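Local coordinates for amidohydrolase 3 domain-containing protein (Pyrococcus horikoshii, PDB 3IGH) that is of unknown exact function but probably hydrolyses carbon-nitrogen bonds other than peptide bonds, as a metal-dependent member of the amidohydrolase family, at residues L70-E78 against Y186-H196; V356-S367 against A393-E404. One frame throughout, in Å; residues are numbered along the deposited sequence. Where two conformers were deposited one is given.

Interaction 1 of 2, residues L70-E78 against Y186-H196; sequences LDELGMSLE and YVYYIKRAQEH. With SO4 (sulfate ion), chain J.
Two helices of the amidohydrolase domain cross almost perpendicularly here, 70-78 over 186-196, their axes 7.1 Å apart at an angle of 86°. Gly74 sits at the crossing: its CA rests 3.1 Å from the carbonyl O of Tyr189 in a CA-H...O contact, where any CB would collide with that oxygen. Ala193 is the matching small residue, its CB pressed against the carbonyl O of Leu70 and flanked by the methyls Leu70 CD1 and Leu73 CD2. Beside the glycine, the Tyr189 ring takes Met75 CA over one face, 4.0 Å from its centroid. Leu77 works with both branches: CD2 lies over the face of the His196 ring, 4.0 Å from the centroid, and CD1 over the Arg192 guanidinium. With CG anti to the backbone N (chi1 -178°), the imidazole of His196 extends past Leu77, and its NE2 donates to sulfate O4 at 3.0 Å. Farther along, Tyr188 OH gives a 2.7 Å hydrogen bond to Glu78 OE1, arriving from above the carboxylate plane; Glu78 OE2 is modelled near Arg192 NE as a salt bridge, though its exact place is doubtful. Replacing Glu78 by an alanine would probably leave the Tyr188 hydroxyl without this acceptor and take a negative charge from beside Arg192. Glycine and alanine thus permit the close backbone approach, and the tyrosine hydroxyl bond is the firm polar link across it.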
loop_
_atom_site.group_PDB
_atom_site.type_symbol
_atom_site.label_atom_id
_atom_site.label_comp_id
_atom_site.label_asym_id
_atom_site.label_seq_id
_atom_site.Cartn_x
_atom_site.Cartn_y
_atom_site.Cartn_z
ATOM N N LEU A 70 -13.312 11.174 -8.941
ATOM C CA LEU A 70 -12.194 12.099 -9.008
ATOM C C LEU A 70 -11.749 12.320 -10.451
ATOM O O LEU A 70 -11.512 13.453 -10.861
ATOM C CB LEU A 70 -11.050 11.538 -8.151
ATOM C CG LEU A 70 -10.197 12.350 -7.186
ATOM C CD1 LEU A 70 -10.989 13.373 -6.397
ATOM C CD2 LEU A 70 -9.480 11.409 -6.222
ATOM N N ASP A 71 -11.672 11.244 -11.230
ATOM C CA ASP A 71 -11.258 11.351 -12.630
ATOM C C ASP A 71 -12.290 12.115 -13.481
ATOM O O ASP A 71 -11.925 12.984 -14.279
ATOM C CB ASP A 71 -10.951 9.971 -13.229
ATOM C CG ASP A 71 -12.101 8.966 -13.069
ATOM O OD1 ASP A 71 -13.074 9.197 -12.305
ATOM O OD2 ASP A 71 -12.021 7.917 -13.723
ATOM N N GLU A 72 -13.570 11.810 -13.278
ATOM C CA GLU A 72 -14.644 12.481 -14.000
ATOM C C GLU A 72 -14.761 13.947 -13.602
ATOM O O GLU A 72 -15.105 14.774 -14.433
ATOM C CB GLU A 72 -15.967 11.767 -13.794
ATOM C CG GLU A 72 -16.044 10.405 -14.475
ATOM C CD GLU A 72 -17.315 9.636 -14.121
ATOM O OE1 GLU A 72 -18.252 10.233 -13.544
ATOM O OE2 GLU A 72 -17.373 8.426 -14.420
ATOM N N LEU A 73 -14.467 14.266 -12.343
ATOM C CA LEU A 73 -14.493 15.657 -11.893
ATOM C C LEU A 73 -13.404 16.456 -12.616
ATOM O O LEU A 73 -13.651 17.559 -13.098
ATOM C CB LEU A 73 -14.330 15.770 -10.372
ATOM C CG LEU A 73 -14.163 17.181 -9.779
ATOM C CD1 LEU A 73 -15.318 18.107 -10.159
ATOM C CD2 LEU A 73 -13.991 17.123 -8.239
ATOM N N GLY A 74 -12.207 15.889 -12.683
ATOM C CA GLY A 74 -11.100 16.480 -13.441
ATOM C C GLY A 74 -11.463 16.730 -14.895
ATOM O O GLY A 74 -11.205 17.815 -15.403
ATOM N N MET A 75 -12.089 15.738 -15.539
ATOM C CA MET A 75 -12.522 15.851 -16.941
ATOM C C MET A 75 -13.545 16.973 -17.099
ATOM O O MET A 75 -13.423 17.800 -18.009
ATOM C CB MET A 75 -13.091 14.523 -17.486
ATOM C CG MET A 75 -13.869 14.680 -18.828
ATOM S SD MET A 75 -14.083 13.233 -19.903
ATOM C CE MET A 75 -12.368 12.904 -20.300
ATOM N N SER A 76 -14.530 17.003 -16.190
ATOM C CA SER A 76 -15.611 17.995 -16.211
ATOM C C SER A 76 -15.080 19.422 -16.093
ATOM O O SER A 76 -15.594 20.335 -16.728
ATOM C CB SER A 76 -16.600 17.713 -15.079
ATOM O OG SER A 76 -17.668 18.645 -15.064
ATOM N N LEU A 77 -14.053 19.602 -15.267
ATOM C CA LEU A 77 -13.449 20.921 -15.066
ATOM C C LEU A 77 -12.685 21.430 -16.298
ATOM O O LEU A 77 -12.474 22.632 -16.452
ATOM C CB LEU A 77 -12.544 20.926 -13.828
ATOM C CG LEU A 77 -13.263 20.798 -12.472
ATOM C CD1 LEU A 77 -12.305 20.326 -11.380
ATOM C CD2 LEU A 77 -13.960 22.098 -12.062
ATOM N N GLU A 78 -12.279 20.500 -17.159
ATOM C CA GLU A 78 -11.537 20.801 -18.385
ATOM C C GLU A 78 -12.409 20.831 -19.632
ATOM O O GLU A 78 -11.975 21.306 -20.686
ATOM C CB GLU A 78 -10.416 19.773 -18.562
ATOM C CG GLU A 78 -9.376 19.847 -17.444
ATOM C CD GLU A 78 -8.725 21.224 -17.359
ATOM O OE1 GLU A 78 -8.168 21.673 -18.383
ATOM O OE2 GLU A 78 -8.779 21.857 -16.281
ATOM N N TYR A 186 -5.191 10.746 -16.916
ATOM C CA TYR A 186 -5.791 10.489 -15.603
ATOM C C TYR A 186 -5.042 11.198 -14.481
ATOM O O TYR A 186 -5.676 11.745 -13.579
ATOM C CB TYR A 186 -5.882 8.995 -15.315
ATOM C CG TYR A 186 -7.070 8.290 -15.936
ATOM C CD1 TYR A 186 -6.981 7.719 -17.209
ATOM C CD2 TYR A 186 -8.276 8.178 -15.245
ATOM C CE1 TYR A 186 -8.068 7.053 -17.777
ATOM C CE2 TYR A 186 -9.371 7.525 -15.805
ATOM C CZ TYR A 186 -9.254 6.968 -17.068
ATOM O OH TYR A 186 -10.315 6.310 -17.615
ATOM N N VAL A 187 -3.707 11.210 -14.543
ATOM C CA VAL A 187 -2.901 11.947 -13.555
ATOM C C VAL A 187 -3.295 13.435 -13.584
ATOM O O VAL A 187 -3.547 14.033 -12.544
ATOM C CB VAL A 187 -1.354 11.751 -13.762
ATOM C CG1 VAL A 187 -0.536 12.695 -12.890
ATOM C CG2 VAL A 187 -0.944 10.308 -13.474
ATOM N N TYR A 188 -3.377 13.997 -14.788
ATOM C CA TYR A 188 -3.770 15.391 -14.990
ATOM C C TYR A 188 -5.182 15.672 -14.442
ATOM O O TYR A 188 -5.381 16.652 -13.724
ATOM C CB TYR A 188 -3.663 15.742 -16.479
ATOM C CG TYR A 188 -4.172 17.121 -16.846
ATOM C CD1 TYR A 188 -3.350 18.238 -16.736
ATOM C CD2 TYR A 188 -5.469 17.301 -17.325
ATOM C CE1 TYR A 188 -3.814 19.506 -17.075
ATOM C CE2 TYR A 188 -5.943 18.559 -17.665
ATOM C CZ TYR A 188 -5.111 19.656 -17.539
ATOM O OH TYR A 188 -5.580 20.900 -17.883
ATOM N N TYR A 189 -6.143 14.803 -14.773
ATOM C CA TYR A 189 -7.523 14.971 -14.307
ATOM C C TYR A 189 -7.648 14.873 -12.790
ATOM O O TYR A 189 -8.347 15.676 -12.168
ATOM C CB TYR A 189 -8.457 13.962 -14.969
ATOM C CG TYR A 189 -8.689 14.195 -16.447
ATOM C CD1 TYR A 189 -8.818 15.484 -16.964
ATOM C CD2 TYR A 189 -8.806 13.119 -17.325
ATOM C CE1 TYR A 189 -9.048 15.695 -18.325
ATOM C CE2 TYR A 189 -9.027 13.321 -18.682
ATOM C CZ TYR A 189 -9.144 14.608 -19.173
ATOM O OH TYR A 189 -9.362 14.803 -20.514
ATOM N N ILE A 190 -6.953 13.907 -12.192
ATOM C CA ILE A 190 -7.014 13.725 -10.733
ATOM C C ILE A 190 -6.354 14.901 -10.010
ATOM O O ILE A 190 -6.867 15.379 -8.992
ATOM C CB ILE A 190 -6.423 12.354 -10.282
ATOM C CG1 ILE A 190 -7.312 11.215 -10.787
ATOM C CG2 ILE A 190 -6.328 12.272 -8.748
ATOM C CD1 ILE A 190 -6.606 9.855 -10.858
ATOM N N LYS A 191 -5.233 15.385 -10.542
ATOM C CA LYS A 191 -4.585 16.580 -9.971
ATOM C C LYS A 191 -5.521 17.794 -10.020
ATOM O O LYS A 191 -5.642 18.528 -9.044
ATOM C CB LYS A 191 -3.268 16.897 -10.677
ATOM C CG LYS A 191 -2.115 15.975 -10.272
ATOM C CD LYS A 191 -0.780 16.421 -10.867
ATOM C CE LYS A 191 -0.066 17.404 -9.952
ATOM N NZ LYS A 191 1.329 17.659 -10.405
ATOM N N ARG A 192 -6.194 17.987 -11.128
ATOM C CA ARG A 192 -7.132 19.061 -11.230
ATOM C C ARG A 192 -8.281 18.928 -10.249
ATOM O O ARG A 192 -8.629 19.851 -9.593
ATOM C CB ARG A 192 -7.596 19.252 -12.651
ATOM C CG ARG A 192 -8.636 20.295 -12.830
ATOM C CD ARG A 192 -8.137 21.581 -13.470
ATOM N NE ARG A 192 -9.062 22.692 -13.259
ATOM C CZ ARG A 192 -9.385 23.165 -12.058
ATOM N NH1 ARG A 192 -8.832 22.635 -10.971
ATOM N NH2 ARG A 192 -10.254 24.161 -11.937
ATOM N N ALA A 193 -8.842 17.746 -10.159
ATOM C CA ALA A 193 -9.931 17.483 -9.222
ATOM C C ALA A 193 -9.550 17.694 -7.759
ATOM O O ALA A 193 -10.281 18.362 -7.025
ATOM C CB ALA A 193 -10.490 16.061 -9.432
ATOM N N GLN A 194 -8.409 17.148 -7.332
ATOM C CA GLN A 194 -8.010 17.273 -5.929
ATOM C C GLN A 194 -7.717 18.717 -5.508
ATOM O O GLN A 194 -7.993 19.079 -4.370
ATOM C CB GLN A 194 -6.836 16.348 -5.570
ATOM C CG GLN A 194 -5.507 16.717 -6.241
ATOM C CD GLN A 194 -4.334 15.847 -5.818
ATOM O OE1 GLN A 194 -4.483 14.934 -5.007
ATOM N NE2 GLN A 194 -3.149 16.141 -6.362
ATOM N N GLU A 195 -7.174 19.529 -6.417
ATOM C CA GLU A 195 -6.910 20.938 -6.101
ATOM C C GLU A 195 -8.215 21.727 -5.982
ATOM O O GLU A 195 -8.332 22.600 -5.128
ATOM C CB GLU A 195 -5.904 21.582 -7.075
ATOM C CG GLU A 195 -6.355 21.797 -8.513
ATOM C CD GLU A 195 -5.212 22.184 -9.458
ATOM O OE1 GLU A 195 -5.485 22.858 -10.481
ATOM O OE2 GLU A 195 -4.048 21.811 -9.181
ATOM N N HIS A 196 -9.197 21.371 -6.816
ATOM C CA HIS A 196 -10.553 21.913 -6.745
ATOM C C HIS A 196 -11.212 21.566 -5.412
ATOM O O HIS A 196 -11.792 22.437 -4.746
ATOM C CB HIS A 196 -11.371 21.365 -7.922
ATOM C CG HIS A 196 -12.775 21.886 -7.994
ATOM N ND1 HIS A 196 -13.084 23.129 -8.504
ATOM C CD2 HIS A 196 -13.956 21.314 -7.656
ATOM C CE1 HIS A 196 -14.392 23.309 -8.461
ATOM N NE2 HIS A 196 -14.946 22.221 -7.953
HETATM S S SO4 J . -18.244 21.940 -9.789
HETATM O O1 SO4 J . -17.313 22.925 -10.324
HETATM O O2 SO4 J . -19.579 22.525 -9.735
HETATM O O3 SO4 J . -18.269 20.760 -10.649
HETATM O O4 SO4 J . -17.821 21.566 -8.446
HETATM O O HOH W 1 -12.923 8.345 -16.515
#

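Interaction 2 of 2, residues V356-S367 against A393-E404. With SO4 (sulfate ion), chain E.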
loop_
_atom_site.group_PDB
_atom_site.type_symbol
_atom_site.label_atom_id
_atom_site.label_comp_id
_atom_site.label_asym_id
_atom_site.label_seq_id
_atom_site.Cartn_x
_atom_site.Cartn_y
_atom_site.Cartn_z
ATOM N N VAL A 356 -25.887 -1.751 8.085
ATOM C CA VAL A 356 -25.243 -1.221 6.881
ATOM C C VAL A 356 -24.896 0.262 7.055
ATOM O O VAL A 356 -25.498 0.962 7.884
ATOM C CB VAL A 356 -26.074 -1.454 5.584
ATOM C CG1 VAL A 356 -26.263 -2.949 5.316
ATOM C CG2 VAL A 356 -27.417 -0.740 5.647
ATOM N N ARG A 357 -23.891 0.704 6.304
ATOM C CA ARG A 357 -23.498 2.109 6.230
ATOM C C ARG A 357 -24.161 2.739 5.010
ATOM O O ARG A 357 -24.362 2.070 4.009
ATOM C CB ARG A 357 -21.972 2.218 6.126
ATOM C CG ARG A 357 -21.272 1.965 7.449
ATOM C CD ARG A 357 -19.834 1.504 7.257
ATOM N NE ARG A 357 -19.713 0.143 6.737
ATOM C CZ ARG A 357 -19.030 -0.184 5.638
ATOM N NH1 ARG A 357 -18.413 0.753 4.938
ATOM N NH2 ARG A 357 -18.943 -1.449 5.249
ATOM N N LEU A 358 -24.524 4.018 5.101
ATOM C CA LEU A 358 -25.203 4.694 3.992
ATOM C C LEU A 358 -24.471 5.962 3.562
ATOM O O LEU A 358 -24.157 6.816 4.385
ATOM C CB LEU A 358 -26.655 5.045 4.361
ATOM C CG LEU A 358 -27.618 3.966 4.889
ATOM C CD1 LEU A 358 -28.930 4.594 5.339
ATOM C CD2 LEU A 358 -27.889 2.892 3.842
ATOM N N SER A 359 -24.216 6.081 2.260
ATOM C CA SER A 359 -23.689 7.315 1.693
ATOM C C SER A 359 -24.770 7.960 0.833
ATOM O O SER A 359 -25.212 7.386 -0.160
ATOM C CB SER A 359 -22.434 7.026 0.872
ATOM O OG SER A 359 -21.957 8.180 0.227
ATOM N N VAL A 360 -25.205 9.151 1.231
ATOM C CA VAL A 360 -26.305 9.825 0.543
ATOM C C VAL A 360 -25.844 11.146 -0.062
ATOM O O VAL A 360 -24.810 11.689 0.332
ATOM C CB VAL A 360 -27.520 10.072 1.482
ATOM C CG1 VAL A 360 -28.130 8.746 1.949
ATOM C CG2 VAL A 360 -27.155 10.958 2.666
ATOM N N GLN A 361 -26.621 11.660 -1.010
ATOM C CA GLN A 361 -26.230 12.861 -1.747
ATOM C C GLN A 361 -27.342 13.915 -1.692
ATOM O O GLN A 361 -28.171 13.981 -2.598
ATOM C CB GLN A 361 -25.902 12.512 -3.205
ATOM C CG GLN A 361 -24.705 11.573 -3.432
ATOM C CD GLN A 361 -25.040 10.119 -3.163
ATOM O OE1 GLN A 361 -26.140 9.659 -3.471
ATOM N NE2 GLN A 361 -24.103 9.393 -2.558
ATOM N N PRO A 362 -27.388 14.711 -0.609
ATOM C CA PRO A 362 -28.476 15.690 -0.410
ATOM C C PRO A 362 -28.742 16.687 -1.543
ATOM O O PRO A 362 -29.891 17.070 -1.737
ATOM C CB PRO A 362 -28.076 16.403 0.886
ATOM C CG PRO A 362 -27.288 15.352 1.633
ATOM C CD PRO A 362 -26.478 14.675 0.553
ATOM N N HIS A 363 -27.722 17.071 -2.308
ATOM C CA HIS A 363 -27.944 17.998 -3.421
ATOM C C HIS A 363 -28.813 17.440 -4.563
ATOM O O HIS A 363 -29.327 18.211 -5.379
ATOM C CB HIS A 363 -26.636 18.613 -3.933
ATOM C CG HIS A 363 -26.831 19.919 -4.641
ATOM N ND1 HIS A 363 -26.993 20.004 -6.005
ATOM C CD2 HIS A 363 -26.934 21.184 -4.170
ATOM C CE1 HIS A 363 -27.163 21.269 -6.350
ATOM N NE2 HIS A 363 -27.135 22.004 -5.254
ATOM N N PHE A 364 -29.006 16.115 -4.602
ATOM C CA PHE A 364 -29.970 15.494 -5.528
ATOM C C PHE A 364 -31.406 16.011 -5.331
ATOM O O PHE A 364 -32.175 16.031 -6.280
ATOM C CB PHE A 364 -29.970 13.960 -5.413
ATOM C CG PHE A 364 -28.886 13.268 -6.223
ATOM C CD1 PHE A 364 -27.538 13.494 -5.973
ATOM C CD2 PHE A 364 -29.229 12.365 -7.228
ATOM C CE1 PHE A 364 -26.539 12.827 -6.716
ATOM C CE2 PHE A 364 -28.245 11.710 -7.974
ATOM C CZ PHE A 364 -26.899 11.942 -7.712
ATOM N N ILE A 365 -31.766 16.392 -4.103
ATOM C CA ILE A 365 -33.049 17.067 -3.826
ATOM C C ILE A 365 -33.250 18.276 -4.755
ATOM O O ILE A 365 -34.331 18.469 -5.320
ATOM C CB ILE A 365 -33.139 17.530 -2.347
ATOM C CG1 ILE A 365 -33.249 16.322 -1.410
ATOM C CG2 ILE A 365 -34.323 18.492 -2.115
ATOM C CD1 ILE A 365 -32.938 16.655 0.020
ATOM N N ILE A 366 -32.176 19.042 -4.939
ATOM C CA ILE A 366 -32.218 20.244 -5.762
ATOM C C ILE A 366 -32.231 19.942 -7.256
ATOM O O ILE A 366 -33.031 20.531 -7.998
ATOM C CB ILE A 366 -31.083 21.222 -5.366
ATOM C CG1 ILE A 366 -31.474 21.932 -4.073
ATOM C CG2 ILE A 366 -30.790 22.251 -6.469
ATOM C CD1 ILE A 366 -30.312 22.363 -3.259
ATOM N N SER A 367 -31.369 19.020 -7.693
ATOM C CA SER A 367 -31.209 18.720 -9.113
ATOM C C SER A 367 -32.360 17.899 -9.687
ATOM O O SER A 367 -32.780 18.121 -10.827
ATOM C CB SER A 367 -29.880 18.000 -9.367
ATOM O OG SER A 367 -28.785 18.873 -9.159
ATOM N N ALA A 393 -28.896 4.143 10.740
ATOM C CA ALA A 393 -27.570 3.833 10.191
ATOM C C ALA A 393 -26.580 4.977 10.324
ATOM O O ALA A 393 -26.971 6.145 10.433
ATOM C CB ALA A 393 -27.687 3.420 8.726
ATOM N N GLU A 394 -25.293 4.631 10.313
ATOM C CA GLU A 394 -24.251 5.622 10.090
ATOM C C GLU A 394 -24.461 6.209 8.696
ATOM O O GLU A 394 -24.635 5.478 7.719
ATOM C CB GLU A 394 -22.870 4.987 10.195
ATOM C CG GLU A 394 -21.761 5.999 10.317
ATOM C CD GLU A 394 -21.526 6.444 11.752
ATOM O OE1 GLU A 394 -21.620 7.663 12.025
ATOM O OE2 GLU A 394 -21.242 5.573 12.603
ATOM N N LEU A 395 -24.493 7.533 8.626
ATOM C CA LEU A 395 -24.852 8.227 7.403
ATOM C C LEU A 395 -23.726 9.177 7.019
ATOM O O LEU A 395 -23.271 9.968 7.842
ATOM C CB LEU A 395 -26.150 9.005 7.633
ATOM C CG LEU A 395 -26.927 9.625 6.476
ATOM C CD1 LEU A 395 -27.621 8.553 5.661
ATOM C CD2 LEU A 395 -27.964 10.584 7.036
ATOM N N GLY A 396 -23.273 9.089 5.772
ATOM C CA GLY A 396 -22.250 9.995 5.264
ATOM C C GLY A 396 -22.819 10.843 4.145
ATOM O O GLY A 396 -23.724 10.405 3.437
ATOM N N PHE A 397 -22.298 12.059 3.993
ATOM C CA PHE A 397 -22.744 12.938 2.912
ATOM C C PHE A 397 -21.732 12.919 1.777
ATOM O O PHE A 397 -20.522 12.770 1.988
ATOM C CB PHE A 397 -22.922 14.384 3.401
ATOM C CG PHE A 397 -24.216 14.644 4.150
ATOM C CD1 PHE A 397 -25.133 13.626 4.403
ATOM C CD2 PHE A 397 -24.492 15.925 4.626
ATOM C CE1 PHE A 397 -26.311 13.876 5.099
ATOM C CE2 PHE A 397 -25.657 16.186 5.327
ATOM C CZ PHE A 397 -26.574 15.152 5.564
ATOM N N SER A 398 -22.242 13.115 0.572
ATOM C CA SER A 398 -21.421 13.122 -0.613
ATOM C C SER A 398 -22.117 13.914 -1.711
ATOM O O SER A 398 -23.274 14.289 -1.572
ATOM C CB SER A 398 -21.182 11.686 -1.083
ATOM O OG SER A 398 -22.387 10.955 -1.194
ATOM N N THR A 399 -21.402 14.144 -2.807
ATOM C CA THR A 399 -21.924 14.928 -3.908
ATOM C C THR A 399 -22.113 14.107 -5.172
ATOM O O THR A 399 -22.826 14.542 -6.072
ATOM C CB THR A 399 -20.993 16.115 -4.257
ATOM O OG1 THR A 399 -19.663 15.633 -4.493
ATOM C CG2 THR A 399 -20.974 17.142 -3.127
ATOM N N ASP A 400 -21.456 12.942 -5.251
ATOM C CA ASP A 400 -21.346 12.179 -6.497
ATOM C C ASP A 400 -20.767 13.065 -7.600
ATOM O O ASP A 400 -21.105 12.917 -8.773
ATOM C CB ASP A 400 -22.704 11.563 -6.911
ATOM C CG ASP A 400 -22.563 10.462 -7.948
ATOM O OD1 ASP A 400 -21.477 9.843 -8.037
ATOM O OD2 ASP A 400 -23.542 10.226 -8.686
ATOM N N SER A 401 -19.894 13.992 -7.214
ATOM C CA SER A 401 -19.256 14.899 -8.157
ATOM C C SER A 401 -18.587 14.093 -9.279
ATOM O O SER A 401 -17.947 13.063 -9.013
ATOM C CB SER A 401 -18.235 15.770 -7.420
ATOM O OG SER A 401 -17.486 16.545 -8.327
ATOM N N PRO A 402 -18.734 14.545 -10.538
ATOM C CA PRO A 402 -19.299 15.811 -11.032
ATOM C C PRO A 402 -20.802 15.861 -11.375
ATOM O O PRO A 402 -21.230 16.799 -12.069
ATOM C CB PRO A 402 -18.483 16.051 -12.297
ATOM C CG PRO A 402 -18.270 14.657 -12.850
ATOM C CD PRO A 402 -18.240 13.714 -11.646
ATOM N N ILE A 403 -21.588 14.886 -10.911
ATOM C CA ILE A 403 -23.034 14.874 -11.165
ATOM C C ILE A 403 -23.699 16.056 -10.447
ATOM O O ILE A 403 -24.583 16.717 -10.997
ATOM C CB ILE A 403 -23.692 13.510 -10.766
ATOM C CG1 ILE A 403 -23.006 12.332 -11.477
ATOM C CG2 ILE A 403 -25.203 13.501 -11.034
ATOM C CD1 ILE A 403 -22.961 12.425 -12.994
ATOM N N GLU A 404 -23.257 16.325 -9.222
ATOM C CA GLU A 404 -23.670 17.521 -8.492
ATOM C C GLU A 404 -22.445 18.405 -8.316
ATOM O O GLU A 404 -21.318 17.903 -8.441
ATOM C CB GLU A 404 -24.229 17.164 -7.111
ATOM C CG GLU A 404 -25.383 16.183 -7.142
ATOM C CD GLU A 404 -26.634 16.740 -7.784
ATOM O OE1 GLU A 404 -26.853 17.967 -7.710
ATOM O OE2 GLU A 404 -27.399 15.936 -8.355
HETATM S S SO4 E . -27.874 25.550 -5.531
HETATM O O1 SO4 E . -27.104 26.782 -5.659
HETATM O O2 SO4 E . -29.262 25.869 -5.203
HETATM O O3 SO4 E . -27.804 24.797 -6.778
HETATM O O4 SO4 E . -27.322 24.740 -4.451
HETATM O O HOH W 2 -24.320 1.850 10.169
HETATM O O HOH W 3 -24.984 16.224 -2.533
HETATM O O HOH W 4 -26.452 19.022 -10.862
#
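Parallel strands 357-360 and 395-397, neighbours in the TIM-barrel-type amidohydrolase fold, pair through three nearly straight backbone bonds: Leu358 N to Glu394 O, Gly396 N to Leu358 O (2.8 Å) and Val360 N to Gly396 O. Leu358, Val360, Leu395 and Phe397 share one face of the sheet, and Pro362 CG sits over the centre of the Phe397 ring. Beyond Val360 the pairing passes to side chains. Ser398 OG, held between backbone N and carbonyl carbon (chi1 51°), donates to Val360 O at 3.0 Å from above the carbonyl plane and accepts from Gln361 NE2 at 2.7 Å; the Ser398 N bond to the same carbonyl is weak. Ser359 OG is hydrogen-bonded to Ser66 OG on strand 58-68. One water joins His363 N to Ser398 O, and another joins Val356 O to Glu394 N. Farther on, Glu404 OE1 accepts twice: from His363 ND1 at 2.7 Å on the anti side, tilted from the carboxylate plane, with an N-H...O angle of 176° and the oxygen in the ring plane; and, in one of the serine's two conformers, from Ser367 OG at 2.6 Å on its syn lone pair. The ring so held donates through NE2 to sulfate O4 at 2.9 Å; Lys422 also binds this sulfate. The other carboxylate oxygen, Glu404 OE2, lies over the face of the Phe364 ring, 3.4 Å from CD1.

Interaction 1 and interaction 2 have centres about 20 Å apart but touch directly through the loop after strand 395-397. Leu73 CD1 comes within 3.2 Å of Ser401 OG, and Glu72 O lies 3.5 Å from Pro402 CG. Helix 70-78 thus packs on helix 186-196 in interaction 1 and also on the loop at 401-402 that belongs to interaction 2. Strand 58-68, just ahead of helix 70-78, also ties the two together: its Asp65 bonds Thr399, and its His67 touches Asp400. His67 and His69 form the His-X-His pair that usually binds metal in this family; Asp400, about 3 Å from a further sulfate, lies beside them, consistent with the probable active-site end of the barrel.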